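Long-range contacts in peptidoglycan synthetase penicillin-binding protein 3 (Bifidobacterium adolescentis, PDB 4YE5), which probably binds penicillin and, as a member of the transpeptidase family, is expected to cross-link peptidoglycan strands during cell-wall synthesis: residues A30-I35 with L181-D185; M176-T180 with I429-I433; G186-Q191 with T202-D208; I173-E177 with L374-G378. All blocks are in the same frame, centred on the assembly; numbering follows the deposited sequence.

Interaction 1: residues A30-I35 with L181-D185; sequences ARRGKI and LTGRD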
loop_
_atom_site.group_PDB
_atom_site.type_symbol
_atom_site.label_atom_id
_atom_site.label_comp_id
_atom_site.label_asym_id
_atom_site.label_seq_id
_atom_site.Cartn_x
_atom_site.Cartn_y
_atom_site.Cartn_z
ATOM N N ALA A 30 -22.105 -10.112 -6.677
ATOM C CA ALA A 30 -21.700 -8.710 -6.758
ATOM C C ALA A 30 -20.453 -8.564 -7.636
ATOM O O ALA A 30 -19.552 -9.403 -7.581
ATOM C CB ALA A 30 -21.416 -8.148 -5.347
ATOM N N ARG A 31 -20.405 -7.504 -8.444
ATOM C CA ARG A 31 -19.215 -7.214 -9.253
ATOM C C ARG A 31 -18.176 -6.449 -8.432
ATOM O O ARG A 31 -18.508 -5.539 -7.659
ATOM C CB ARG A 31 -19.584 -6.409 -10.499
ATOM C CG ARG A 31 -20.698 -7.067 -11.336
ATOM C CD ARG A 31 -21.206 -6.134 -12.434
ATOM N NE ARG A 31 -20.122 -5.685 -13.305
ATOM C CZ ARG A 31 -20.171 -4.593 -14.065
ATOM N NH1 ARG A 31 -21.259 -3.830 -14.064
ATOM N NH2 ARG A 31 -19.131 -4.262 -14.823
ATOM N N ARG A 32 -16.919 -6.826 -8.601
ATOM C CA ARG A 32 -15.848 -6.224 -7.822
ATOM C C ARG A 32 -15.600 -4.766 -8.209
ATOM O O ARG A 32 -15.577 -4.422 -9.387
ATOM C CB ARG A 32 -14.573 -7.046 -7.979
ATOM C CG ARG A 32 -13.493 -6.682 -6.957
ATOM C CD ARG A 32 -12.346 -7.673 -7.004
ATOM N NE ARG A 32 -11.367 -7.375 -5.959
ATOM C CZ ARG A 32 -11.500 -7.752 -4.698
ATOM N NH1 ARG A 32 -12.584 -8.438 -4.315
ATOM N NH2 ARG A 32 -10.552 -7.432 -3.814
ATOM N N GLY A 33 -15.416 -3.908 -7.210
ATOM C CA GLY A 33 -15.098 -2.514 -7.456
ATOM C C GLY A 33 -13.709 -2.289 -8.034
ATOM O O GLY A 33 -12.883 -3.200 -8.091
ATOM N N LYS A 34 -13.466 -1.070 -8.496
ATOM C CA LYS A 34 -12.170 -0.718 -9.071
ATOM C C LYS A 34 -11.196 -0.193 -8.013
ATOM O O LYS A 34 -11.594 0.231 -6.918
ATOM C CB LYS A 34 -12.313 0.350 -10.169
ATOM C CG LYS A 34 -13.416 0.126 -11.201
ATOM C CD LYS A 34 -13.329 1.197 -12.296
ATOM C CE LYS A 34 -14.703 1.695 -12.755
ATOM N NZ LYS A 34 -15.665 0.609 -13.105
ATOM N N ILE A 35 -9.918 -0.235 -8.356
ATOM C CA ILE A 35 -8.899 0.499 -7.613
ATOM C C ILE A 35 -8.355 1.569 -8.544
ATOM O O ILE A 35 -8.043 1.292 -9.707
ATOM C CB ILE A 35 -7.753 -0.408 -7.139
ATOM C CG1 ILE A 35 -8.290 -1.480 -6.181
ATOM C CG2 ILE A 35 -6.654 0.458 -6.436
ATOM C CD1 ILE A 35 -7.360 -2.682 -5.975
ATOM N N LEU A 181 -14.280 -3.607 -1.692
ATOM C CA LEU A 181 -14.262 -3.987 -3.118
ATOM C C LEU A 181 -15.234 -5.128 -3.510
ATOM O O LEU A 181 -15.682 -5.201 -4.650
ATOM C CB LEU A 181 -12.839 -4.374 -3.540
ATOM C CG LEU A 181 -11.780 -3.254 -3.494
ATOM C CD1 LEU A 181 -10.357 -3.844 -3.563
ATOM C CD2 LEU A 181 -12.033 -2.265 -4.642
ATOM N N THR A 182 -15.512 -6.037 -2.583
ATOM C CA THR A 182 -16.308 -7.230 -2.902
ATOM C C THR A 182 -17.801 -6.934 -3.069
ATOM O O THR A 182 -18.453 -7.479 -3.959
ATOM C CB THR A 182 -16.118 -8.340 -1.841
ATOM O OG1 THR A 182 -14.791 -8.855 -1.943
ATOM C CG2 THR A 182 -17.114 -9.507 -2.056
ATOM N N GLY A 183 -18.334 -6.061 -2.223
ATOM C CA GLY A 183 -19.768 -5.806 -2.209
ATOM C C GLY A 183 -20.501 -6.951 -1.532
ATOM O O GLY A 183 -19.916 -7.683 -0.727
ATOM N N ARG A 184 -21.784 -7.122 -1.848
ATOM C CA ARG A 184 -22.576 -8.172 -1.210
ATOM C C ARG A 184 -23.452 -8.870 -2.240
ATOM O O ARG A 184 -24.236 -8.226 -2.925
ATOM C CB ARG A 184 -23.457 -7.583 -0.098
ATOM C CG ARG A 184 -22.670 -7.018 1.099
ATOM C CD ARG A 184 -23.595 -6.503 2.205
ATOM N NE ARG A 184 -24.388 -5.344 1.792
ATOM C CZ ARG A 184 -23.936 -4.091 1.805
ATOM N NH1 ARG A 184 -24.719 -3.091 1.421
ATOM N NH2 ARG A 184 -22.692 -3.836 2.200
ATOM N N ASP A 185 -23.289 -10.181 -2.348
ATOM C CA ASP A 185 -24.062 -10.989 -3.274
ATOM C C ASP A 185 -25.565 -10.839 -3.014
ATOM O O ASP A 185 -26.000 -10.567 -1.892
ATOM C CB ASP A 185 -23.656 -12.459 -3.138
ATOM C CG ASP A 185 -22.281 -12.746 -3.727
ATOM O OD1 ASP A 185 -21.634 -11.798 -4.200
ATOM O OD2 ASP A 185 -21.849 -13.919 -3.722
HETATM O O HOH W 1 -17.617 -9.400 -5.657
#

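Interaction 2: residues M176-T180 with I429-I433; sequences MENKT and IIKSI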
loop_
_atom_site.group_PDB
_atom_site.type_symbol
_atom_site.label_atom_id
_atom_site.label_comp_id
_atom_site.label_asym_id
_atom_site.label_seq_id
_atom_site.Cartn_x
_atom_site.Cartn_y
_atom_site.Cartn_z
HETATM N N MSE A 176 -6.478 -5.923 1.549
HETATM C CA MSE A 176 -6.793 -4.944 2.588
HETATM C C MSE A 176 -8.163 -4.305 2.404
HETATM O O MSE A 176 -8.874 -4.061 3.370
HETATM C CB MSE A 176 -5.757 -3.829 2.591
HETATM C CG MSE A 176 -5.987 -2.841 3.688
HETATM SE SE MSE A 176 -4.501 -1.594 3.711
HETATM C CE MSE A 176 -5.200 -0.418 2.394
ATOM N N GLU A 177 -8.507 -3.998 1.159
ATOM C CA GLU A 177 -9.765 -3.319 0.854
ATOM C C GLU A 177 -10.824 -4.301 0.348
ATOM O O GLU A 177 -11.789 -3.896 -0.291
ATOM C CB GLU A 177 -9.519 -2.248 -0.206
ATOM C CG GLU A 177 -8.636 -1.103 0.322
ATOM C CD GLU A 177 -9.269 -0.460 1.517
ATOM O OE1 GLU A 177 -10.405 0.052 1.369
ATOM O OE2 GLU A 177 -8.664 -0.519 2.611
ATOM N N ASN A 178 -10.637 -5.582 0.638
ATOM C CA ASN A 178 -11.485 -6.626 0.066
ATOM C C ASN A 178 -12.962 -6.448 0.397
ATOM O O ASN A 178 -13.813 -6.623 -0.469
ATOM C CB ASN A 178 -11.002 -8.020 0.486
ATOM C CG ASN A 178 -11.641 -9.139 -0.345
ATOM O OD1 ASN A 178 -11.546 -9.154 -1.574
ATOM N ND2 ASN A 178 -12.285 -10.085 0.332
ATOM N N LYS A 179 -13.259 -6.094 1.641
ATOM C CA LYS A 179 -14.647 -5.955 2.072
ATOM C C LYS A 179 -15.345 -4.908 1.216
ATOM O O LYS A 179 -16.385 -5.182 0.606
ATOM C CB LYS A 179 -14.735 -5.593 3.557
ATOM C CG LYS A 179 -16.159 -5.686 4.143
ATOM C CD LYS A 179 -16.103 -5.632 5.675
ATOM C CE LYS A 179 -17.455 -5.303 6.302
ATOM N NZ LYS A 179 -18.486 -6.330 5.999
ATOM N N THR A 180 -14.738 -3.726 1.149
ATOM C CA THR A 180 -15.221 -2.622 0.329
ATOM C C THR A 180 -15.336 -3.003 -1.144
ATOM O O THR A 180 -16.366 -2.747 -1.779
ATOM C CB THR A 180 -14.274 -1.387 0.470
ATOM O OG1 THR A 180 -14.265 -0.953 1.832
ATOM C CG2 THR A 180 -14.736 -0.238 -0.385
ATOM N N ILE A 429 -3.089 5.894 2.950
ATOM C CA ILE A 429 -2.899 5.412 1.599
ATOM C C ILE A 429 -4.242 5.228 0.873
ATOM O O ILE A 429 -4.290 5.241 -0.368
ATOM C CB ILE A 429 -2.069 4.104 1.566
ATOM C CG1 ILE A 429 -1.560 3.834 0.141
ATOM C CG2 ILE A 429 -2.865 2.945 2.129
ATOM C CD1 ILE A 429 -0.503 2.751 0.080
ATOM N N ILE A 430 -5.325 5.061 1.638
ATOM C CA ILE A 430 -6.668 5.038 1.055
ATOM C C ILE A 430 -7.299 6.429 1.165
ATOM O O ILE A 430 -7.618 6.888 2.255
ATOM C CB ILE A 430 -7.594 4.009 1.756
ATOM C CG1 ILE A 430 -6.985 2.608 1.725
ATOM C CG2 ILE A 430 -8.979 4.007 1.105
ATOM C CD1 ILE A 430 -6.638 2.087 0.332
ATOM N N LYS A 431 -7.462 7.099 0.034
ATOM C CA LYS A 431 -7.940 8.476 0.009
ATOM C C LYS A 431 -9.473 8.549 0.093
ATOM O O LYS A 431 -10.029 9.329 0.873
ATOM C CB LYS A 431 -7.440 9.146 -1.271
ATOM C CG LYS A 431 -8.063 10.473 -1.652
ATOM C CD LYS A 431 -7.231 11.077 -2.781
ATOM C CE LYS A 431 -7.861 12.303 -3.359
ATOM N NZ LYS A 431 -7.039 12.837 -4.475
ATOM N N SER A 432 -10.154 7.740 -0.712
ATOM C CA SER A 432 -11.619 7.763 -0.721
ATOM C C SER A 432 -12.256 6.467 -1.196
ATOM O O SER A 432 -11.593 5.597 -1.771
ATOM C CB SER A 432 -12.157 8.948 -1.534
ATOM O OG SER A 432 -11.798 8.854 -2.900
ATOM N N ILE A 433 -13.548 6.336 -0.910
ATOM C CA ILE A 433 -14.334 5.217 -1.385
ATOM C C ILE A 433 -15.558 5.776 -2.095
ATOM O O ILE A 433 -16.214 6.676 -1.568
ATOM C CB ILE A 433 -14.753 4.311 -0.210
ATOM C CG1 ILE A 433 -13.509 3.637 0.389
ATOM C CG2 ILE A 433 -15.791 3.270 -0.659
ATOM C CD1 ILE A 433 -13.785 2.869 1.657
#

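Interaction 3: residues G186-Q191 with T202-D208; sequences GYQVYQ and TMTESKD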
loop_
_atom_site.group_PDB
_atom_site.type_symbol
_atom_site.label_atom_id
_atom_site.label_comp_id
_atom_site.label_asym_id
_atom_site.label_seq_id
_atom_site.Cartn_x
_atom_site.Cartn_y
_atom_site.Cartn_z
ATOM N N GLY A 186 -26.354 -10.991 -4.067
ATOM C CA GLY A 186 -27.798 -11.083 -3.910
ATOM C C GLY A 186 -28.226 -12.497 -4.217
ATOM O O GLY A 186 -27.371 -13.386 -4.342
ATOM N N TYR A 187 -29.538 -12.724 -4.351
ATOM C CA TYR A 187 -30.002 -14.054 -4.701
ATOM C C TYR A 187 -31.443 -14.045 -5.243
ATOM O O TYR A 187 -32.156 -13.044 -5.121
ATOM C CB TYR A 187 -29.907 -14.978 -3.485
ATOM C CG TYR A 187 -30.718 -14.475 -2.302
ATOM C CD1 TYR A 187 -32.094 -14.667 -2.244
ATOM C CD2 TYR A 187 -30.107 -13.787 -1.258
ATOM C CE1 TYR A 187 -32.840 -14.202 -1.177
ATOM C CE2 TYR A 187 -30.843 -13.320 -0.181
ATOM C CZ TYR A 187 -32.206 -13.529 -0.146
ATOM O OH TYR A 187 -32.941 -13.063 0.915
ATOM N N GLN A 188 -31.843 -15.162 -5.844
ATOM C CA GLN A 188 -33.226 -15.398 -6.278
ATOM C C GLN A 188 -33.607 -16.790 -5.829
ATOM O O GLN A 188 -32.812 -17.722 -5.938
ATOM C CB GLN A 188 -33.350 -15.336 -7.803
ATOM C CG GLN A 188 -33.182 -13.934 -8.395
ATOM C CD GLN A 188 -32.871 -13.967 -9.881
ATOM O OE1 GLN A 188 -32.566 -15.015 -10.432
ATOM N NE2 GLN A 188 -32.930 -12.812 -10.527
ATOM N N VAL A 189 -34.831 -16.946 -5.339
ATOM C CA VAL A 189 -35.305 -18.261 -4.954
ATOM C C VAL A 189 -36.471 -18.652 -5.849
ATOM O O VAL A 189 -37.399 -17.872 -6.032
ATOM C CB VAL A 189 -35.726 -18.269 -3.480
ATOM C CG1 VAL A 189 -36.187 -19.647 -3.065
ATOM C CG2 VAL A 189 -34.557 -17.804 -2.604
ATOM N N TYR A 190 -36.416 -19.848 -6.428
ATOM C CA TYR A 190 -37.455 -20.294 -7.355
ATOM C C TYR A 190 -38.180 -21.511 -6.812
ATOM O O TYR A 190 -37.546 -22.387 -6.254
ATOM C CB TYR A 190 -36.821 -20.668 -8.691
ATOM C CG TYR A 190 -36.263 -19.485 -9.420
ATOM C CD1 TYR A 190 -37.074 -18.719 -10.253
ATOM C CD2 TYR A 190 -34.922 -19.118 -9.273
ATOM C CE1 TYR A 190 -36.568 -17.615 -10.915
ATOM C CE2 TYR A 190 -34.408 -18.024 -9.948
ATOM C CZ TYR A 190 -35.241 -17.278 -10.755
ATOM O OH TYR A 190 -34.739 -16.187 -11.406
ATOM N N GLN A 191 -39.497 -21.582 -6.984
ATOM C CA GLN A 191 -40.187 -22.825 -6.684
ATOM C C GLN A 191 -40.182 -23.653 -7.957
ATOM O O GLN A 191 -40.870 -23.320 -8.915
ATOM C CB GLN A 191 -41.621 -22.574 -6.227
ATOM C CG GLN A 191 -41.760 -21.546 -5.125
ATOM C CD GLN A 191 -41.027 -21.920 -3.846
ATOM O OE1 GLN A 191 -40.272 -21.113 -3.289
ATOM N NE2 GLN A 191 -41.260 -23.137 -3.364
ATOM N N THR A 202 -41.914 -20.271 -10.480
ATOM C CA THR A 202 -42.188 -18.985 -9.833
ATOM C C THR A 202 -41.033 -18.506 -8.944
ATOM O O THR A 202 -40.570 -19.233 -8.068
ATOM C CB THR A 202 -43.452 -19.053 -8.975
ATOM O OG1 THR A 202 -44.568 -19.465 -9.790
ATOM C CG2 THR A 202 -43.732 -17.676 -8.324
HETATM N N MSE A 203 -40.580 -17.278 -9.168
HETATM C CA MSE A 203 -39.590 -16.675 -8.276
HETATM C C MSE A 203 -40.286 -16.099 -7.034
HETATM O O MSE A 203 -41.012 -15.113 -7.134
HETATM C CB MSE A 203 -38.814 -15.579 -9.007
HETATM C CG MSE A 203 -37.589 -15.116 -8.228
HETATM SE SE MSE A 203 -36.741 -13.525 -8.992
HETATM C CE MSE A 203 -36.886 -13.892 -10.889
ATOM N N THR A 204 -40.077 -16.702 -5.866
ATOM C CA THR A 204 -40.826 -16.265 -4.677
ATOM C C THR A 204 -40.104 -15.257 -3.804
ATOM O O THR A 204 -40.716 -14.596 -2.965
ATOM C CB THR A 204 -41.230 -17.439 -3.808
ATOM O OG1 THR A 204 -40.075 -18.248 -3.561
ATOM C CG2 THR A 204 -42.299 -18.252 -4.521
ATOM N N GLU A 205 -38.795 -15.142 -3.982
ATOM C CA GLU A 205 -38.084 -14.058 -3.328
ATOM C C GLU A 205 -36.798 -13.732 -4.056
ATOM O O GLU A 205 -36.229 -14.564 -4.780
ATOM C CB GLU A 205 -37.835 -14.340 -1.837
ATOM C CG GLU A 205 -37.068 -15.607 -1.531
ATOM C CD GLU A 205 -36.837 -15.824 -0.032
ATOM O OE1 GLU A 205 -37.382 -16.813 0.511
ATOM O OE2 GLU A 205 -36.106 -15.020 0.599
ATOM N N SER A 206 -36.365 -12.493 -3.896
ATOM C CA SER A 206 -35.100 -12.095 -4.452
ATOM C C SER A 206 -34.534 -10.980 -3.603
ATOM O O SER A 206 -35.266 -10.273 -2.907
ATOM C CB SER A 206 -35.241 -11.656 -5.912
ATOM O OG SER A 206 -35.866 -10.390 -6.013
ATOM N N LYS A 207 -33.218 -10.853 -3.663
ATOM C CA LYS A 207 -32.501 -9.794 -2.985
ATOM C C LYS A 207 -31.427 -9.347 -3.966
ATOM O O LYS A 207 -30.664 -10.168 -4.451
ATOM C CB LYS A 207 -31.865 -10.330 -1.703
ATOM C CG LYS A 207 -31.041 -9.291 -0.931
ATOM C CD LYS A 207 -30.407 -9.924 0.285
ATOM C CE LYS A 207 -29.495 -8.958 1.020
ATOM N NZ LYS A 207 -28.917 -9.614 2.223
ATOM N N ASP A 208 -31.405 -8.056 -4.284
ATOM C CA ASP A 208 -30.438 -7.508 -5.228
ATOM C C ASP A 208 -29.026 -7.581 -4.687
ATOM O O ASP A 208 -28.806 -7.402 -3.489
ATOM C CB ASP A 208 -30.748 -6.042 -5.520
ATOM C CG ASP A 208 -32.050 -5.862 -6.252
ATOM O OD1 ASP A 208 -32.394 -6.750 -7.059
ATOM O OD2 ASP A 208 -32.721 -4.835 -6.020
#

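Interaction 4: residues I173-E177 with L374-G378; sequences IEQME and LNLPG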
loop_
_atom_site.group_PDB
_atom_site.type_symbol
_atom_site.label_atom_id
_atom_site.label_comp_id
_atom_site.label_asym_id
_atom_site.label_seq_id
_atom_site.Cartn_x
_atom_site.Cartn_y
_atom_site.Cartn_z
ATOM N N ILE A 173 -3.346 -4.385 -1.707
ATOM C CA ILE A 173 -4.538 -3.568 -1.533
ATOM C C ILE A 173 -5.844 -4.362 -1.798
ATOM O O ILE A 173 -6.862 -4.140 -1.136
ATOM C CB ILE A 173 -4.430 -2.332 -2.441
ATOM C CG1 ILE A 173 -3.286 -1.439 -1.915
ATOM C CG2 ILE A 173 -5.744 -1.550 -2.452
ATOM C CD1 ILE A 173 -2.906 -0.367 -2.845
ATOM N N GLU A 174 -5.785 -5.315 -2.723
ATOM C CA GLU A 174 -6.956 -6.174 -3.016
ATOM C C GLU A 174 -7.438 -6.858 -1.748
ATOM O O GLU A 174 -8.633 -6.973 -1.497
ATOM C CB GLU A 174 -6.600 -7.237 -4.073
ATOM C CG GLU A 174 -6.262 -6.670 -5.450
ATOM C CD GLU A 174 -7.498 -6.371 -6.300
ATOM O OE1 GLU A 174 -8.622 -6.281 -5.749
ATOM O OE2 GLU A 174 -7.348 -6.228 -7.533
ATOM N N GLN A 175 -6.489 -7.295 -0.927
ATOM C CA GLN A 175 -6.828 -7.979 0.305
ATOM C C GLN A 175 -7.262 -6.979 1.369
ATOM O O GLN A 175 -8.287 -7.152 2.021
ATOM C CB GLN A 175 -5.623 -8.779 0.807
ATOM C CG GLN A 175 -5.781 -9.305 2.241
ATOM C CD GLN A 175 -4.572 -10.114 2.685
ATOM O OE1 GLN A 175 -3.758 -10.526 1.861
ATOM N NE2 GLN A 175 -4.440 -10.324 3.991
HETATM N N MSE A 176 -6.478 -5.923 1.549
HETATM C CA MSE A 176 -6.793 -4.944 2.588
HETATM C C MSE A 176 -8.163 -4.305 2.404
HETATM O O MSE A 176 -8.874 -4.061 3.370
HETATM C CB MSE A 176 -5.757 -3.829 2.591
HETATM C CG MSE A 176 -5.987 -2.841 3.688
HETATM SE SE MSE A 176 -4.501 -1.594 3.711
HETATM C CE MSE A 176 -5.200 -0.418 2.394
ATOM N N GLU A 177 -8.507 -3.998 1.159
ATOM C CA GLU A 177 -9.765 -3.319 0.854
ATOM C C GLU A 177 -10.824 -4.301 0.348
ATOM O O GLU A 177 -11.789 -3.896 -0.291
ATOM C CB GLU A 177 -9.519 -2.248 -0.206
ATOM C CG GLU A 177 -8.636 -1.103 0.322
ATOM C CD GLU A 177 -9.269 -0.460 1.517
ATOM O OE1 GLU A 177 -10.405 0.052 1.369
ATOM O OE2 GLU A 177 -8.664 -0.519 2.611
ATOM N N LEU A 374 -1.691 1.786 8.813
ATOM C CA LEU A 374 -2.054 1.603 7.398
ATOM C C LEU A 374 -2.695 0.245 7.105
ATOM O O LEU A 374 -3.405 0.094 6.107
ATOM C CB LEU A 374 -0.827 1.771 6.499
ATOM C CG LEU A 374 -0.202 3.170 6.423
ATOM C CD1 LEU A 374 1.225 3.063 5.900
ATOM C CD2 LEU A 374 -1.033 4.102 5.554
ATOM N N ASN A 375 -2.416 -0.737 7.956
ATOM C CA ASN A 375 -2.937 -2.104 7.799
ATOM C C ASN A 375 -2.544 -2.799 6.498
ATOM O O ASN A 375 -3.303 -3.605 5.974
ATOM C CB ASN A 375 -4.459 -2.146 7.937
ATOM C CG ASN A 375 -4.945 -1.552 9.241
ATOM O OD1 ASN A 375 -4.377 -1.803 10.308
ATOM N ND2 ASN A 375 -6.004 -0.750 9.162
ATOM N N LEU A 376 -1.367 -2.491 5.971
ATOM C CA LEU A 376 -0.855 -3.198 4.796
ATOM C C LEU A 376 -0.571 -4.641 5.185
ATOM O O LEU A 376 0.011 -4.890 6.250
ATOM C CB LEU A 376 0.435 -2.529 4.311
ATOM C CG LEU A 376 0.169 -1.130 3.730
ATOM C CD1 LEU A 376 1.424 -0.295 3.704
ATOM C CD2 LEU A 376 -0.417 -1.273 2.341
ATOM N N PRO A 377 -1.009 -5.607 4.353
ATOM C CA PRO A 377 -0.681 -7.008 4.658
ATOM C C PRO A 377 0.837 -7.204 4.667
ATOM O O PRO A 377 1.512 -6.696 3.774
ATOM C CB PRO A 377 -1.317 -7.773 3.495
ATOM C CG PRO A 377 -2.486 -6.892 3.073
ATOM C CD PRO A 377 -1.924 -5.491 3.203
ATOM N N GLY A 378 1.366 -7.896 5.674
ATOM C CA GLY A 378 2.785 -8.215 5.703
ATOM C C GLY A 378 3.632 -7.127 6.348
ATOM O O GLY A 378 4.851 -7.237 6.428
#

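Interaction 1: residues A30-I35 with L181-D185
Gly33 N donates to Leu181 O at 2.9 Å in a nearly straight main-chain bond (168°), and the same oxygen also receives the CA-H of Arg32. Toward Asp185, Ala30 N makes a main-chain to side-chain bond, reaching Asp185 OD1 at 3.0 Å from above the carboxylate plane. Between these two bonds a water donates to both Ala30 O and Thr182 O, while Ala30 CB rests 3.3 Å from Thr182 O.

The segments run antiparallel without forming a sheet, and their sequences fit two signatures of the N-terminal module of class B penicillin-binding proteins: the RGxI element at Arg32 to Ile35 and the LxGxxG element that begins at Leu181. Gly183, with positive phi, is where the chain leaves helix 178-182.

Polar and apolar contacts mix at Arg32. With CG anti to the backbone N (chi1 -167°) and the chain extended as far as NE, the guanidinium lies with one face over Leu181 CB, 3.8 Å from its plane. At its edge NH1 makes a weak bond to Thr182 OG1, but the stronger partner is Glu174, in a salt bridge through NE; Asn178 holds NH2.

Leu181 also packs by its methyls. Its CD1 meets Ile35 CD1 at 4.0 Å, the side chains crossing at about a right angle, while Leu181 CD2 lies against the carbonyl oxygen of Lys34 (3.4 Å).

Interaction 2: residues M176-T180 with I429-I433
Ile430 and Ile433 stand three residues apart on one strand, yet both point at the helical segment, where Met176, Glu177 and Thr180 meet them. A classic beta bulge reconciles the two: Lys431 and Ser432 both face Thr216 of the adjacent strand, and the extra residue returns Ile433 to the side occupied by Ile430.

Each isoleucine is met by its own partners. Met176, present as selenomethionine, approaches Ile430 tip to tip, CE lying 3.5 Å from Ile430 CD1. Its chain is extended to the selenium and then bends (chi3 85°), which turns the terminal methyl toward the strand; the same methyl comes within 4.1 Å of Ile429 CG2. Glu177 and Ile430 approach each other from opposite directions. Hydrocarbon meets hydrocarbon at Glu177 CG and Ile430 CD1, 3.8 Å apart. A bend at chi2 (-59°) then lays the carboxylate against the other branch atom, with Glu177 OE2 3.7 Å from Ile430 CG1. Further along, Thr180 and Ile433 touch through their methyls: Thr180 CG2 is 3.7 Å from Ile433 CG2 and 3.8 Å from Ile433 CD1.

Glu177 is the N-cap residue of helix 178-182, and it and Thr180 also pack on Val215. The end of helix 172-176 and the start of helix 178-182 thus pack on two neighbouring strands, 214-217 and 430-434, of a mixed sheet, helix-to-sheet packing that brings the dimerisation and transpeptidase regions together.

Interaction 3: residues G186-Q191 with T202-D208
Tyr187 lays one face of its ring over Lys207 CB, a CH-pi contact 3.7 Å from the ring centroid. Its chi1 of 59° places the ring between the backbone N and the carbonyl carbon, from where it leans across to the partner strand; Glu205 OE2 sits at the ring edge. Beside it, Val189 and Glu205 point the same way, with Val189 CG2 3.5 Å from Glu205 CG.

The other face of the sheet carries a second aromatic group. Met203, a selenomethionine, runs alongside Tyr190 with CG over the ring, and its selenium makes an oblique Met-aromatic contact. The selenium also lies 3.6 Å from Gln188 CG. Within its own strand Tyr190 OH donates to Gln188 OE1 at 2.7 Å, from above the amide plane, which ties the two polar ends together beside the selenomethionine. Toward the long connecting loop, Thr204 OG1 donates to Gln191 OE1 at 2.9 Å, in plane and on a lone pair.

Main-chain bonds join Tyr187 with Lys207 in both directions. At Val189 they split: its N bonds Glu205 O, its O accepts from Thr204 N. This one-residue shift is a beta bulge, set in an antiparallel beta hairpin whose first strand also pairs with strand 23-28 to complete a three-stranded sheet.

Interaction 4: residues I173-E177 with L374-G378
At the junction where the dimerisation region abuts the transpeptidase region, Met176, present as selenomethionine at the end of helix 172-176, places its selenium in a turn of the loop 374-378. Two successive carbonyl oxygens receive it: Met176 SE lies 3.1 Å from Leu374 O and 3.3 Å from Asn375 O. The second of these stands almost exactly on the continuation of the CE-SE bond, the direction from which a divalent selenium best accepts a nearby oxygen, so the approach may be mildly attractive. Asn375 adopts a left-handed conformation (phi 60°), part of the turn that presents both oxygens to the helix.

The contact is a helix end against an irregular loop, and the helix end is well defined: Glu177 N still bonds Ile173 O, but Glu177 itself has left helical angles. On another side of the helix Glu174 OE2 is held by Arg148 and Tyr150, tying it back into the N-terminal region.

Apolar contacts flank this polar approach. Met176 SE is 4.3 Å from Leu376 CD2, and Met176 CB is 4.2 Å from Pro377 CD. Pro377 also meets the neighbouring Gln175, whose extended side chain slides past the pyrrolidine ring in the opposite direction, with Gln175 CD 3.9 Å from Pro377 CG. Just after the segment, Glu379 accepts a hydrogen bond from Leu376 N, and Leu374 packs on Ile429.

Overall arrangement
From the N terminus, the loop after strand 23-28 pairs with residues 181-185 in interaction 1, closing a loop of 145 residues. Before it closes, helix 172-176 and the start of helix 178-182 have opened interactions 4 and 2, which therefore cross it. Interaction 3 is a local hairpin formed directly after interaction 1 and nested inside the long loops of both 2 and 4; those end in the transpeptidase range, at 374-378 and 429-433. Interactions 2 and 4 share Met176 and Glu177, and the Arg32-Glu174 salt bridge joins 1 to 4. Interactions 1, 2 and 4 thus form one connected joint between regions, whereas interaction 3 lies about 35 Å, centre to centre, from interaction 4.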